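Long-range contact in UDP-N-acetylmuramate--L-alanine ligase (Thermotoga maritima, PDB 1J6U), which catalyses the ATP-dependent joining of L-alanine to UDP-N-acetylmuramate, a step in making bacterial cell-wall peptidoglycan: residues A[317-328]-A[444-455]. Sequence-based numbering, arbitrary orientation.
Sequences FHDPETNIYVID and IYSSRRFVERYQ
Phe317 reaches from its strand into the side of helix 443-457, between Val451 and Tyr454. Its CB rests on Val451 CG2 at 3.6 Å, and CG and CD1 lie against Val451 CG1. With CG anti to the backbone N (chi1 174°), the ring continues toward the C-terminal part of the helix, where CE1 borders Gln455 CG. CE2 comes to 3.5 Å from Tyr454 CD2; CZ meets the same side of the tyrosine, the two ring planes inclined to each other. Tyr454 runs on past this ring to the hairpin turn. There its OH donates a very short hydrogen bond, 2.5 Å, to Asp319 OD1, which lies in the plane of the tyrosine ring while the carboxylate stands 83° to it. Asp319 OD2 meanwhile accepts from Glu321 N in an Asx turn, and Asn323 and Ile324 face Asp319 as a G1 beta bulge. The hairpin forms one margin of the mixed sheet in the C-terminal Mur ligase domain, and the helix lies along it, nearly antiparallel to strand 324-328 (163°). A phenylalanine in place of Tyr454 would probably leave Asp319 OD1 without its helix partner. Further along, Val326 CG2 touches the edge of Phe450, itself packed on Phe435 and Phe437. Ser447 OG donates to the syn lone pair of Asp328 OD1 over 2.7 Å, and a water donates to both Ser447 OG and Asp328 OD2.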
loop_
_atom_site.group_PDB
_atom_site.type_symbol
_atom_site.label_atom_id
_atom_site.label_comp_id
_atom_site.label_asym_id
_atom_site.label_seq_id
_atom_site.Cartn_x
_atom_site.Cartn_y
_atom_site.Cartn_z
ATOM N N PHE A 317 -6.415 -15.232 8.003
ATOM C CA PHE A 317 -6.862 -16.283 8.882
ATOM C C PHE A 317 -5.922 -17.488 8.879
ATOM O O PHE A 317 -5.387 -17.906 7.846
ATOM C CB PHE A 317 -8.258 -16.745 8.452
ATOM C CG PHE A 317 -8.750 -17.920 9.216
ATOM C CD1 PHE A 317 -9.279 -17.763 10.500
ATOM C CD2 PHE A 317 -8.632 -19.192 8.693
ATOM C CE1 PHE A 317 -9.680 -18.873 11.248
ATOM C CE2 PHE A 317 -9.037 -20.312 9.439
ATOM C CZ PHE A 317 -9.553 -20.156 10.705
ATOM N N HIS A 318 -5.732 -18.064 10.052
ATOM C CA HIS A 318 -4.887 -19.230 10.129
ATOM C C HIS A 318 -5.481 -20.250 11.065
ATOM O O HIS A 318 -5.819 -19.910 12.189
ATOM C CB HIS A 318 -3.494 -18.873 10.638
ATOM C CG HIS A 318 -2.628 -20.071 10.870
ATOM N ND1 HIS A 318 -1.707 -20.137 11.888
ATOM C CD2 HIS A 318 -2.569 -21.263 10.231
ATOM C CE1 HIS A 318 -1.119 -21.318 11.869
ATOM N NE2 HIS A 318 -1.626 -22.021 10.875
ATOM N N ASP A 319 -5.638 -21.488 10.597
ATOM C CA ASP A 319 -6.132 -22.545 11.480
ATOM C C ASP A 319 -4.955 -23.489 11.708
ATOM O O ASP A 319 -4.583 -24.284 10.855
ATOM C CB ASP A 319 -7.295 -23.323 10.886
ATOM C CG ASP A 319 -7.860 -24.340 11.869
ATOM O OD1 ASP A 319 -8.936 -24.898 11.579
ATOM O OD2 ASP A 319 -7.224 -24.569 12.932
ATOM N N PRO A 320 -4.355 -23.394 12.883
ATOM C CA PRO A 320 -3.204 -24.182 13.312
ATOM C C PRO A 320 -3.509 -25.662 13.509
ATOM O O PRO A 320 -2.616 -26.504 13.390
ATOM C CB PRO A 320 -2.764 -23.455 14.573
ATOM C CG PRO A 320 -4.073 -23.075 15.169
ATOM C CD PRO A 320 -4.910 -22.603 13.993
ATOM N N GLU A 321 -4.759 -25.989 13.797
ATOM C CA GLU A 321 -5.136 -27.391 13.945
ATOM C C GLU A 321 -5.148 -28.014 12.564
ATOM O O GLU A 321 -4.771 -29.155 12.328
ATOM C CB GLU A 321 -6.551 -27.540 14.487
ATOM C CG GLU A 321 -6.759 -27.113 15.917
ATOM C CD GLU A 321 -8.160 -27.461 16.411
ATOM O OE1 GLU A 321 -8.863 -28.229 15.707
ATOM O OE2 GLU A 321 -8.551 -26.979 17.504
ATOM N N THR A 322 -5.532 -27.213 11.610
ATOM C CA THR A 322 -5.711 -27.765 10.294
ATOM C C THR A 322 -4.629 -27.450 9.264
ATOM O O THR A 322 -4.577 -28.056 8.174
ATOM C CB THR A 322 -7.073 -27.264 9.897
ATOM O OG1 THR A 322 -7.835 -28.336 9.365
ATOM C CG2 THR A 322 -6.963 -26.076 9.012
ATOM N N ASN A 323 -3.743 -26.532 9.659
ATOM C CA ASN A 323 -2.676 -26.007 8.833
ATOM C C ASN A 323 -3.293 -25.336 7.582
ATOM O O ASN A 323 -2.906 -25.603 6.426
ATOM C CB ASN A 323 -1.655 -27.085 8.432
ATOM C CG ASN A 323 -0.437 -26.466 7.776
ATOM O OD1 ASN A 323 -0.116 -25.289 8.021
ATOM N ND2 ASN A 323 0.247 -27.233 6.948
ATOM N N ILE A 324 -4.273 -24.470 7.829
ATOM C CA ILE A 324 -4.933 -23.748 6.749
ATOM C C ILE A 324 -4.767 -22.237 6.883
ATOM O O ILE A 324 -4.979 -21.659 7.952
ATOM C CB ILE A 324 -6.441 -24.099 6.686
ATOM C CG1 ILE A 324 -6.599 -25.423 5.968
ATOM C CG2 ILE A 324 -7.222 -23.035 5.893
ATOM C CD1 ILE A 324 -7.951 -26.037 6.192
ATOM N N TYR A 325 -4.391 -21.600 5.786
ATOM C CA TYR A 325 -4.214 -20.149 5.791
ATOM C C TYR A 325 -5.028 -19.448 4.715
ATOM O O TYR A 325 -5.181 -19.942 3.592
ATOM C CB TYR A 325 -2.732 -19.773 5.527
ATOM C CG TYR A 325 -1.736 -20.243 6.574
ATOM C CD1 TYR A 325 -1.328 -21.564 6.604
ATOM C CD2 TYR A 325 -1.176 -19.348 7.516
ATOM C CE1 TYR A 325 -0.393 -22.008 7.517
ATOM C CE2 TYR A 325 -0.216 -19.783 8.457
ATOM C CZ TYR A 325 0.165 -21.119 8.430
ATOM O OH TYR A 325 1.145 -21.610 9.230
ATOM N N VAL A 326 -5.531 -18.278 5.045
ATOM C CA VAL A 326 -6.212 -17.458 4.051
ATOM C C VAL A 326 -5.352 -16.190 4.050
ATOM O O VAL A 326 -5.206 -15.481 5.065
ATOM C CB VAL A 326 -7.685 -17.126 4.453
ATOM C CG1 VAL A 326 -8.277 -16.170 3.430
ATOM C CG2 VAL A 326 -8.539 -18.424 4.514
ATOM N N ILE A 327 -4.781 -15.902 2.902
ATOM C CA ILE A 327 -3.902 -14.747 2.758
ATOM C C ILE A 327 -4.422 -13.771 1.688
ATOM O O ILE A 327 -4.900 -14.194 0.623
ATOM C CB ILE A 327 -2.453 -15.242 2.384
ATOM C CG1 ILE A 327 -1.876 -16.049 3.551
ATOM C CG2 ILE A 327 -1.505 -14.056 2.128
ATOM C CD1 ILE A 327 -0.445 -16.559 3.306
ATOM N N ASP A 328 -4.330 -12.472 1.991
ATOM C CA ASP A 328 -4.736 -11.393 1.078
ATOM C C ASP A 328 -3.573 -10.658 0.424
ATOM O O ASP A 328 -2.617 -10.259 1.085
ATOM C CB ASP A 328 -5.565 -10.353 1.822
ATOM C CG ASP A 328 -6.873 -10.906 2.308
ATOM O OD1 ASP A 328 -7.586 -11.464 1.465
ATOM O OD2 ASP A 328 -7.201 -10.787 3.508
ATOM N N ILE A 444 -11.297 -8.912 -2.053
ATOM C CA ILE A 444 -11.080 -8.800 -0.628
ATOM C C ILE A 444 -12.323 -9.208 0.163
ATOM O O ILE A 444 -12.201 -9.715 1.288
ATOM C CB ILE A 444 -10.597 -7.348 -0.206
ATOM C CG1 ILE A 444 -10.231 -7.366 1.271
ATOM C CG2 ILE A 444 -11.630 -6.273 -0.477
ATOM C CD1 ILE A 444 -8.872 -8.104 1.522
ATOM N N TYR A 445 -13.513 -9.018 -0.409
ATOM C CA TYR A 445 -14.734 -9.418 0.312
ATOM C C TYR A 445 -15.012 -10.949 0.248
ATOM O O TYR A 445 -15.569 -11.527 1.171
ATOM C CB TYR A 445 -15.939 -8.627 -0.211
ATOM C CG TYR A 445 -15.755 -7.126 -0.109
ATOM C CD1 TYR A 445 -15.388 -6.375 -1.230
ATOM C CD2 TYR A 445 -15.857 -6.465 1.125
ATOM C CE1 TYR A 445 -15.119 -5.003 -1.133
ATOM C CE2 TYR A 445 -15.588 -5.085 1.243
ATOM C CZ TYR A 445 -15.219 -4.356 0.103
ATOM O OH TYR A 445 -14.967 -2.987 0.176
ATOM N N SER A 446 -14.599 -11.599 -0.837
ATOM C CA SER A 446 -14.782 -13.035 -0.990
ATOM C C SER A 446 -13.935 -13.661 0.085
ATOM O O SER A 446 -14.379 -14.556 0.817
ATOM C CB SER A 446 -14.267 -13.510 -2.347
ATOM O OG SER A 446 -14.823 -12.714 -3.370
ATOM N N SER A 447 -12.701 -13.166 0.160
ATOM C CA SER A 447 -11.740 -13.625 1.138
ATOM C C SER A 447 -12.367 -13.645 2.542
ATOM O O SER A 447 -12.281 -14.667 3.265
ATOM C CB SER A 447 -10.523 -12.707 1.089
ATOM O OG SER A 447 -9.672 -12.964 2.175
ATOM N N ARG A 448 -13.012 -12.540 2.926
ATOM C CA ARG A 448 -13.638 -12.462 4.241
ATOM C C ARG A 448 -14.785 -13.434 4.292
ATOM O O ARG A 448 -14.979 -14.136 5.289
ATOM C CB ARG A 448 -14.169 -11.054 4.560
ATOM C CG ARG A 448 -13.067 -9.972 4.722
ATOM C CD ARG A 448 -13.633 -8.534 4.605
ATOM N NE ARG A 448 -12.610 -7.476 4.602
ATOM C CZ ARG A 448 -12.856 -6.197 4.301
ATOM N NH1 ARG A 448 -14.088 -5.812 3.972
ATOM N NH2 ARG A 448 -11.875 -5.294 4.333
ATOM N N ARG A 449 -15.547 -13.500 3.211
ATOM C CA ARG A 449 -16.663 -14.414 3.239
ATOM C C ARG A 449 -16.166 -15.845 3.347
ATOM O O ARG A 449 -16.748 -16.619 4.100
ATOM C CB ARG A 449 -17.585 -14.174 2.051
ATOM C CG ARG A 449 -18.431 -12.931 2.281
ATOM C CD ARG A 449 -19.586 -12.863 1.324
ATOM N NE ARG A 449 -19.149 -12.648 -0.055
ATOM C CZ ARG A 449 -19.010 -11.453 -0.619
ATOM N NH1 ARG A 449 -19.279 -10.354 0.079
ATOM N NH2 ARG A 449 -18.596 -11.368 -1.879
ATOM N N PHE A 450 -15.057 -16.168 2.669
ATOM C CA PHE A 450 -14.459 -17.509 2.741
ATOM C C PHE A 450 -14.043 -17.829 4.179
ATOM O O PHE A 450 -14.201 -18.954 4.665
ATOM C CB PHE A 450 -13.226 -17.591 1.859
ATOM C CG PHE A 450 -12.550 -18.937 1.886
ATOM C CD1 PHE A 450 -13.239 -20.081 1.481
ATOM C CD2 PHE A 450 -11.209 -19.067 2.317
ATOM C CE1 PHE A 450 -12.608 -21.357 1.502
ATOM C CE2 PHE A 450 -10.571 -20.318 2.338
ATOM C CZ PHE A 450 -11.270 -21.472 1.930
ATOM N N VAL A 451 -13.522 -16.831 4.875
ATOM C CA VAL A 451 -13.091 -17.082 6.224
ATOM C C VAL A 451 -14.326 -17.350 7.043
ATOM O O VAL A 451 -14.391 -18.339 7.788
ATOM C CB VAL A 451 -12.259 -15.890 6.785
ATOM C CG1 VAL A 451 -12.060 -16.042 8.294
ATOM C CG2 VAL A 451 -10.904 -15.851 6.104
ATOM N N GLU A 452 -15.323 -16.484 6.907
ATOM C CA GLU A 452 -16.560 -16.691 7.655
ATOM C C GLU A 452 -17.144 -18.097 7.399
ATOM O O GLU A 452 -17.597 -18.767 8.328
ATOM C CB GLU A 452 -17.573 -15.590 7.309
ATOM C CG GLU A 452 -17.164 -14.215 7.864
ATOM C CD GLU A 452 -17.975 -13.035 7.314
ATOM O OE1 GLU A 452 -18.384 -13.083 6.125
ATOM O OE2 GLU A 452 -18.176 -12.047 8.069
ATOM N N ARG A 453 -17.112 -18.548 6.149
ATOM C CA ARG A 453 -17.640 -19.863 5.783
ATOM C C ARG A 453 -16.898 -20.910 6.581
ATOM O O ARG A 453 -17.498 -21.749 7.254
ATOM C CB ARG A 453 -17.444 -20.109 4.276
ATOM C CG ARG A 453 -17.541 -21.566 3.865
ATOM C CD ARG A 453 -17.168 -21.797 2.376
ATOM N NE ARG A 453 -17.036 -23.235 2.128
ATOM C CZ ARG A 453 -16.451 -23.798 1.068
ATOM N NH1 ARG A 453 -15.925 -23.064 0.102
ATOM N NH2 ARG A 453 -16.336 -25.114 1.011
ATOM N N TYR A 454 -15.574 -20.838 6.503
ATOM C CA TYR A 454 -14.687 -21.754 7.215
ATOM C C TYR A 454 -15.027 -21.812 8.679
ATOM O O TYR A 454 -15.239 -22.884 9.234
ATOM C CB TYR A 454 -13.234 -21.295 7.122
ATOM C CG TYR A 454 -12.300 -22.299 7.703
ATOM C CD1 TYR A 454 -11.814 -23.353 6.920
ATOM C CD2 TYR A 454 -11.950 -22.251 9.048
ATOM C CE1 TYR A 454 -11.007 -24.330 7.448
ATOM C CE2 TYR A 454 -11.130 -23.249 9.596
ATOM C CZ TYR A 454 -10.669 -24.284 8.785
ATOM O OH TYR A 454 -9.911 -25.313 9.315
ATOM N N GLN A 455 -15.046 -20.646 9.307
ATOM C CA GLN A 455 -15.331 -20.564 10.721
ATOM C C GLN A 455 -16.683 -21.141 11.033
ATOM O O GLN A 455 -16.795 -22.047 11.849
ATOM C CB GLN A 455 -15.240 -19.113 11.218
ATOM C CG GLN A 455 -13.872 -18.473 10.970
ATOM C CD GLN A 455 -13.719 -17.079 11.580
ATOM O OE1 GLN A 455 -13.372 -16.958 12.740
ATOM N NE2 GLN A 455 -13.979 -16.025 10.794
HETATM O O HOH W 1 -10.030 -11.344 4.335
#